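Local structure of diphthine synthase (1WDE) at residues Gly128-Ser133 and Val214-Gly219; Leu227-Leu232 and Ser236-Glu241; Leu260-Ser265 and Arg269-Asp274. The protein probably catalyses the S-adenosyl-L-methionine-dependent trimethylation of a modified histidine of elongation factor 2, producing diphthine on the pathway to diphthamide. One frame throughout, in Å; residues are numbered along the deposited sequence.

Interaction 1. Residues Gly128-Ser133 and Val214-Gly219; sequences GATMLS and VLVEAG
Thr130 and Val216 meet methyl to methyl, their side chains crossing at about a right angle. Thr130 CG2 stands 3.5 Å from Val216 CG2, so the two methyls are pressed closer than carbons normally pack. Val216 meets two neighbouring residues, Ala129 and Thr130, with its two branches: Val216 CG1, anti to the backbone N (chi1 -166°), reaches Ala129 CB at 4.1 Å, while CG2 turns to the threonine. Thr130 CG2 also lies 4.3 Å from Val214 CG1. Val214 and Val216 both point at the helix because they lie two apart on the strand.

Thr130 splits its branches: the methyl faces the valines, the hydroxyl bonds its own chain. Thr130 OG1 accepts from Leu132 N at 3.2 Å in a nearly straight bond (168°), the geometry of an ST turn, and is also hydrogen-bonded to Arg127 O. With OG1 held between the backbone N and the carbonyl carbon (chi1 71°), these bonds probably help fix the rotation that leaves CG2 facing the valines.

The Val216 side chain is about 10 Å from that of Leu173, inferred by similarity to bind S-adenosyl-L-methionine, so the packing lies near the probable cofactor site without forming it. The contact is buried, with the end of helix 122-130 resting on one face of the mixed sheet. Val226 of neighbouring strand 225-229 touches Ala129, Val214 and Val216, and Leu261 of helix 255-264 packs on Val214.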
# COMPACT_ATOMS: atom_id res chain seq x y z
N GLY A 128 -1.91 -8.34 -7.85
CA GLY A 128 -1.75 -9.49 -8.72
C GLY A 128 -2.58 -10.70 -8.31
O GLY A 128 -3.15 -11.40 -9.16
N ALA A 129 -2.68 -10.94 -7.01
CA ALA A 129 -3.45 -12.10 -6.55
C ALA A 129 -4.95 -12.02 -6.87
O ALA A 129 -5.58 -13.05 -7.01
CB ALA A 129 -3.25 -12.30 -5.03
N THR A 130 -5.50 -10.81 -6.97
CA THR A 130 -6.94 -10.62 -7.28
C THR A 130 -7.24 -11.00 -8.71
O THR A 130 -8.39 -11.28 -9.07
CB THR A 130 -7.39 -9.13 -7.13
OG1 THR A 130 -6.81 -8.36 -8.19
CG2 THR A 130 -6.95 -8.52 -5.77
N MSE A 131 -6.20 -10.97 -9.53
CA MSE A 131 -6.22 -11.27 -10.95
C MSE A 131 -7.04 -10.29 -11.78
O MSE A 131 -7.38 -10.58 -12.93
CB MSE A 131 -6.67 -12.70 -11.16
CG MSE A 131 -5.74 -13.67 -10.47
SE MSE A 131 -5.82 -15.44 -11.21
CE MSE A 131 -7.71 -15.61 -11.63
N LEU A 132 -7.33 -9.13 -11.21
CA LEU A 132 -8.06 -8.08 -11.93
C LEU A 132 -7.09 -7.50 -12.96
O LEU A 132 -5.86 -7.65 -12.84
CB LEU A 132 -8.53 -6.98 -10.96
CG LEU A 132 -9.68 -7.44 -10.05
CD1 LEU A 132 -10.02 -6.35 -9.07
CD2 LEU A 132 -10.92 -7.80 -10.89
N SER A 133 -7.62 -6.82 -13.97
CA SER A 133 -6.75 -6.27 -15.01
C SER A 133 -5.77 -5.23 -14.50
O SER A 133 -6.15 -4.22 -13.92
CB SER A 133 -7.60 -5.69 -16.14
OG SER A 133 -6.80 -4.98 -17.06
N VAL A 214 -12.49 -6.40 -2.44
CA VAL A 214 -11.70 -7.60 -2.28
C VAL A 214 -10.69 -7.30 -1.18
O VAL A 214 -10.05 -6.25 -1.19
CB VAL A 214 -10.96 -7.97 -3.60
CG1 VAL A 214 -10.46 -9.41 -3.54
CG2 VAL A 214 -11.90 -7.78 -4.80
N LEU A 215 -10.57 -8.22 -0.23
CA LEU A 215 -9.64 -8.09 0.89
C LEU A 215 -8.52 -9.07 0.56
O LEU A 215 -8.77 -10.26 0.37
CB LEU A 215 -10.34 -8.48 2.20
CG LEU A 215 -9.46 -8.34 3.46
CD1 LEU A 215 -9.22 -6.87 3.77
CD2 LEU A 215 -10.16 -9.01 4.64
N VAL A 216 -7.29 -8.58 0.46
CA VAL A 216 -6.18 -9.46 0.08
C VAL A 216 -4.96 -9.39 1.01
O VAL A 216 -4.62 -8.34 1.53
CB VAL A 216 -5.66 -9.10 -1.35
CG1 VAL A 216 -4.74 -10.23 -1.88
CG2 VAL A 216 -6.82 -8.86 -2.29
N GLU A 217 -4.32 -10.53 1.21
CA GLU A 217 -3.11 -10.58 2.00
C GLU A 217 -2.10 -11.28 1.11
O GLU A 217 -2.25 -12.45 0.78
CB GLU A 217 -3.28 -11.40 3.29
CG GLU A 217 -1.95 -11.48 4.08
CD GLU A 217 -2.09 -12.11 5.45
OE1 GLU A 217 -2.76 -13.16 5.55
OE2 GLU A 217 -1.51 -11.54 6.41
N ALA A 218 -1.07 -10.55 0.67
CA ALA A 218 -0.07 -11.18 -0.17
C ALA A 218 0.74 -12.11 0.74
O ALA A 218 0.95 -11.79 1.91
CB ALA A 218 0.84 -10.12 -0.80
N GLY A 219 1.18 -13.25 0.22
CA GLY A 219 1.96 -14.16 1.03
C GLY A 219 3.22 -14.66 0.35
O GLY A 219 3.52 -14.29 -0.80

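Interaction 2. Residues Leu227-Leu232 and Ser236-Glu241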
# COMPACT_ATOMS: atom_id res chain seq x y z
N LEU A 227 -10.16 -12.62 -0.53
CA LEU A 227 -11.52 -12.74 -0.04
C LEU A 227 -12.46 -11.71 -0.64
O LEU A 227 -12.26 -10.50 -0.52
CB LEU A 227 -11.54 -12.59 1.48
CG LEU A 227 -10.76 -13.59 2.34
CD1 LEU A 227 -11.01 -15.01 1.82
CD2 LEU A 227 -9.27 -13.27 2.32
N TYR A 228 -13.51 -12.20 -1.29
CA TYR A 228 -14.49 -11.33 -1.91
C TYR A 228 -15.52 -10.90 -0.88
O TYR A 228 -16.07 -11.74 -0.15
CB TYR A 228 -15.20 -12.07 -3.05
CG TYR A 228 -16.26 -11.23 -3.71
CD1 TYR A 228 -15.92 -10.28 -4.66
CD2 TYR A 228 -17.61 -11.39 -3.39
CE1 TYR A 228 -16.88 -9.51 -5.29
CE2 TYR A 228 -18.59 -10.61 -4.02
CZ TYR A 228 -18.22 -9.67 -4.97
OH TYR A 228 -19.16 -8.92 -5.63
N TRP A 229 -15.77 -9.60 -0.80
CA TRP A 229 -16.77 -9.05 0.11
C TRP A 229 -17.85 -8.38 -0.74
O TRP A 229 -17.59 -7.38 -1.42
CB TRP A 229 -16.13 -8.06 1.10
CG TRP A 229 -15.35 -8.78 2.15
CD1 TRP A 229 -14.07 -9.26 2.05
CD2 TRP A 229 -15.85 -9.25 3.42
NE1 TRP A 229 -13.75 -10.00 3.17
CE2 TRP A 229 -14.82 -10.01 4.02
CE3 TRP A 229 -17.07 -9.10 4.09
CZ2 TRP A 229 -14.97 -10.61 5.28
CZ3 TRP A 229 -17.22 -9.70 5.34
CH2 TRP A 229 -16.17 -10.45 5.92
N SER A 230 -19.07 -8.92 -0.67
CA SER A 230 -20.18 -8.41 -1.46
C SER A 230 -20.45 -6.92 -1.31
O SER A 230 -21.01 -6.31 -2.21
CB SER A 230 -21.47 -9.23 -1.17
OG SER A 230 -21.89 -9.07 0.18
N SER A 231 -20.04 -6.32 -0.19
CA SER A 231 -20.23 -4.88 0.04
C SER A 231 -19.24 -4.41 1.10
O SER A 231 -18.85 -5.17 1.98
CB SER A 231 -21.66 -4.60 0.53
OG SER A 231 -21.83 -5.04 1.87
N LEU A 232 -18.83 -3.14 1.03
CA LEU A 232 -17.90 -2.60 2.02
C LEU A 232 -18.65 -2.48 3.34
O LEU A 232 -18.06 -2.48 4.42
CB LEU A 232 -17.36 -1.23 1.58
CG LEU A 232 -16.21 -1.22 0.55
CD1 LEU A 232 -15.88 0.21 0.14
CD2 LEU A 232 -14.98 -1.91 1.16
N SER A 236 -17.08 -3.61 6.81
CA SER A 236 -16.91 -2.61 7.87
C SER A 236 -17.22 -3.12 9.27
O SER A 236 -16.70 -2.59 10.25
CB SER A 236 -17.79 -1.39 7.59
OG SER A 236 -19.16 -1.74 7.68
N THR A 237 -18.07 -4.13 9.38
CA THR A 237 -18.42 -4.67 10.70
C THR A 237 -17.89 -6.08 10.92
O THR A 237 -18.23 -6.74 11.90
CB THR A 237 -19.97 -4.71 10.90
OG1 THR A 237 -20.57 -5.50 9.88
CG2 THR A 237 -20.55 -3.31 10.86
N ALA A 238 -17.06 -6.57 10.01
CA ALA A 238 -16.52 -7.91 10.14
C ALA A 238 -15.19 -7.91 10.91
O ALA A 238 -14.32 -7.07 10.69
CB ALA A 238 -16.31 -8.51 8.77
N ASP A 239 -15.06 -8.85 11.85
CA ASP A 239 -13.82 -8.99 12.63
C ASP A 239 -13.08 -10.13 11.92
O ASP A 239 -13.14 -11.27 12.35
CB ASP A 239 -14.16 -9.36 14.08
CG ASP A 239 -12.94 -9.82 14.88
OD1 ASP A 239 -11.82 -9.35 14.59
OD2 ASP A 239 -13.11 -10.65 15.80
N VAL A 240 -12.40 -9.82 10.82
CA VAL A 240 -11.71 -10.87 10.06
C VAL A 240 -10.43 -11.36 10.72
O VAL A 240 -9.95 -10.74 11.67
CB VAL A 240 -11.37 -10.39 8.62
CG1 VAL A 240 -12.59 -9.78 7.96
CG2 VAL A 240 -10.24 -9.39 8.66
N GLU A 241 -9.89 -12.47 10.23
CA GLU A 241 -8.64 -12.99 10.78
C GLU A 241 -7.58 -11.91 10.70
O GLU A 241 -7.58 -11.09 9.77
CB GLU A 241 -8.15 -14.20 10.01
CG GLU A 241 -8.78 -15.50 10.40
CD GLU A 241 -9.98 -15.84 9.57
OE1 GLU A 241 -10.64 -16.85 9.89
OE2 GLU A 241 -10.26 -15.10 8.61
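Ser236 N donates to Leu232 O at 2.8 Å with an N-H...O angle of 148°, the four-residue spacing of an alpha-helical bond, and this single turn reverses the chain so that Ala238 and Val240 come back to Trp229. With CG anti to the carbonyl carbon (chi1 -75°), the indole of Trp229 is carried toward the returning chain, where the six-membered part of the ring does the touching. Ala238 CB lies 3.5 Å from Trp229 CH2, beside the CH2-CZ3 bond and nearer CH2. Val240 CG1 sits 3.7 Å from Trp229 CZ2. Both methyls approach the ring obliquely.

In the fold, this is a helical turn leading off strand 225-229, an outermost strand of the mixed sheet within this chain. Ser231 is its N-cap, with OG bonded to Arg234 N, and Ser236 OG is bonded to Glu233 O. Spaced two residues apart in the loop, Ala238 and Val240 both direct their CB atoms at the indole. Leu215 of strand 213-217 touches both Trp229 and Val240, and Val188 of helix 184-202 packs against Leu232 and Ser236.

Interaction 3. Residues Leu260-Ser265 and Arg269-Asp274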
# COMPACT_ATOMS: atom_id res chain seq x y z
N LEU A 260 -12.33 -13.96 -13.67
CA LEU A 260 -11.00 -14.02 -13.07
C LEU A 260 -11.05 -13.84 -11.55
O LEU A 260 -10.44 -14.61 -10.82
CB LEU A 260 -10.08 -12.94 -13.65
CG LEU A 260 -9.75 -13.04 -15.15
CD1 LEU A 260 -8.97 -11.79 -15.61
CD2 LEU A 260 -8.96 -14.31 -15.39
N LEU A 261 -11.77 -12.82 -11.09
CA LEU A 261 -11.92 -12.53 -9.65
C LEU A 261 -12.66 -13.65 -8.91
O LEU A 261 -12.33 -13.97 -7.76
CB LEU A 261 -12.65 -11.20 -9.43
CG LEU A 261 -12.84 -10.82 -7.95
CD1 LEU A 261 -11.48 -10.66 -7.31
CD2 LEU A 261 -13.64 -9.52 -7.81
N ALA A 262 -13.67 -14.23 -9.55
CA ALA A 262 -14.41 -15.32 -8.93
C ALA A 262 -13.45 -16.50 -8.71
O ALA A 262 -13.46 -17.12 -7.66
CB ALA A 262 -15.59 -15.75 -9.85
N ALA A 263 -12.62 -16.80 -9.70
CA ALA A 263 -11.66 -17.90 -9.54
C ALA A 263 -10.63 -17.61 -8.44
O ALA A 263 -10.30 -18.48 -7.61
CB ALA A 263 -10.95 -18.17 -10.86
N ALA A 264 -10.12 -16.37 -8.42
CA ALA A 264 -9.12 -15.95 -7.44
C ALA A 264 -9.63 -15.98 -5.99
O ALA A 264 -8.90 -16.33 -5.08
CB ALA A 264 -8.63 -14.51 -7.78
N SER A 265 -10.89 -15.62 -5.79
CA SER A 265 -11.46 -15.60 -4.45
C SER A 265 -12.18 -16.90 -4.09
O SER A 265 -12.77 -17.00 -3.02
CB SER A 265 -12.43 -14.42 -4.34
OG SER A 265 -13.46 -14.53 -5.31
N ARG A 269 -19.64 -17.53 -9.93
CA ARG A 269 -20.32 -16.48 -10.65
C ARG A 269 -21.79 -16.90 -10.69
O ARG A 269 -22.10 -18.09 -10.75
CB ARG A 269 -19.75 -16.34 -12.06
CG ARG A 269 -18.94 -15.06 -12.25
CD ARG A 269 -17.79 -15.22 -13.23
NE ARG A 269 -18.18 -15.45 -14.62
CZ ARG A 269 -18.15 -16.64 -15.22
NH1 ARG A 269 -17.77 -17.71 -14.54
NH2 ARG A 269 -18.46 -16.75 -16.51
N PRO A 270 -22.71 -15.94 -10.63
CA PRO A 270 -22.44 -14.51 -10.53
C PRO A 270 -21.92 -14.08 -9.16
O PRO A 270 -22.37 -14.58 -8.13
CB PRO A 270 -23.80 -13.87 -10.82
CG PRO A 270 -24.52 -14.91 -11.64
CD PRO A 270 -24.13 -16.18 -10.92
N LEU A 271 -20.95 -13.16 -9.16
CA LEU A 271 -20.47 -12.63 -7.90
C LEU A 271 -21.66 -11.78 -7.50
O LEU A 271 -22.30 -11.18 -8.36
CB LEU A 271 -19.23 -11.75 -8.11
CG LEU A 271 -17.93 -12.48 -8.48
CD1 LEU A 271 -16.78 -11.48 -8.67
CD2 LEU A 271 -17.61 -13.47 -7.37
N GLU A 272 -21.97 -11.73 -6.22
CA GLU A 272 -23.11 -10.96 -5.78
C GLU A 272 -22.68 -9.62 -5.22
O GLU A 272 -21.68 -9.53 -4.49
CB GLU A 272 -23.90 -11.74 -4.72
CG GLU A 272 -24.46 -13.05 -5.26
CD GLU A 272 -25.06 -13.93 -4.18
OE1 GLU A 272 -24.38 -14.14 -3.15
OE2 GLU A 272 -26.19 -14.42 -4.37
N TYR A 273 -23.42 -8.58 -5.58
CA TYR A 273 -23.17 -7.22 -5.12
C TYR A 273 -24.30 -6.32 -5.62
O TYR A 273 -25.04 -6.71 -6.52
CB TYR A 273 -21.81 -6.72 -5.60
CG TYR A 273 -21.67 -6.56 -7.09
CD1 TYR A 273 -22.22 -5.45 -7.74
CD2 TYR A 273 -20.97 -7.48 -7.85
CE1 TYR A 273 -22.05 -5.26 -9.10
CE2 TYR A 273 -20.81 -7.31 -9.22
CZ TYR A 273 -21.35 -6.20 -9.83
OH TYR A 273 -21.17 -6.02 -11.18
N ASP A 274 -24.42 -5.14 -5.03
CA ASP A 274 -25.48 -4.20 -5.38
C ASP A 274 -25.48 -3.84 -6.87
O ASP A 274 -24.58 -3.18 -7.37
CB ASP A 274 -25.35 -2.94 -4.51
CG ASP A 274 -26.51 -1.98 -4.70
OD1 ASP A 274 -26.99 -1.44 -3.69
OD2 ASP A 274 -26.92 -1.76 -5.86
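Leu261 carries its CG anti to the backbone N (chi1 180°), whereas Leu271 sets its own CG anti to the carbonyl carbon (chi1 -72°), and the two side chains cross at about a right angle. Leu271 divides its methyls between neighbouring helical residues. Leu271 CD1 meets Leu261 CD2 at 3.8 Å. Leu271 CD2 lies 3.9 Å from Ala262 CB and close to its CA. Arg269, its chain bent at chi2 and chi3, lays CG and CD near the same Ala262 methyl, with Arg269 CD 4.1 Å from Ala262 CB.

Ser265 grips Leu261 O twice, through Ser265 N at 2.9 Å and Ser265 OG at 2.8 Å, from opposite faces of the carbonyl plane. The carbonyl held in this way belongs to the very residue that packs on Leu271. Tyr228 of strand 225-229 touches Leu261, Ser265 and Leu271, joining this contact to the sheet.

After helix 255-264 the chain turns, passes through a cis peptide bond before Pro270, touches the helix flank with Arg269 and Leu271, then leads away toward helix 277-287. This is plain packing away from the annotated sites, in which a leucine from the connection between two helices covers Leu261 and Ala262 of the first.

How the interactions relate
Interaction 1 comes first along the chain and closes the longest loop: the 80 residues between its segments include strands 137-143 and 168-173 and helices 153-165 and 184-202. Interactions 2 and 3 each span three residues, the first a turn at the edge of the mixed sheet, the second the bend after helix 255-264. All three follow in series, without nesting or crossing. In space they adjoin. Interactions 1 and 2 use adjacent strands, 213-217 and 225-229, of the same mixed sheet, with Leu215 N 2.9 Å from Leu227 O. Ala264 CB approaches Thr130 O, linking interactions 1 and 3, and Tyr228 OH lies 2.8 Å from Glu272 O, a probable hydrogen bond between interactions 2 and 3.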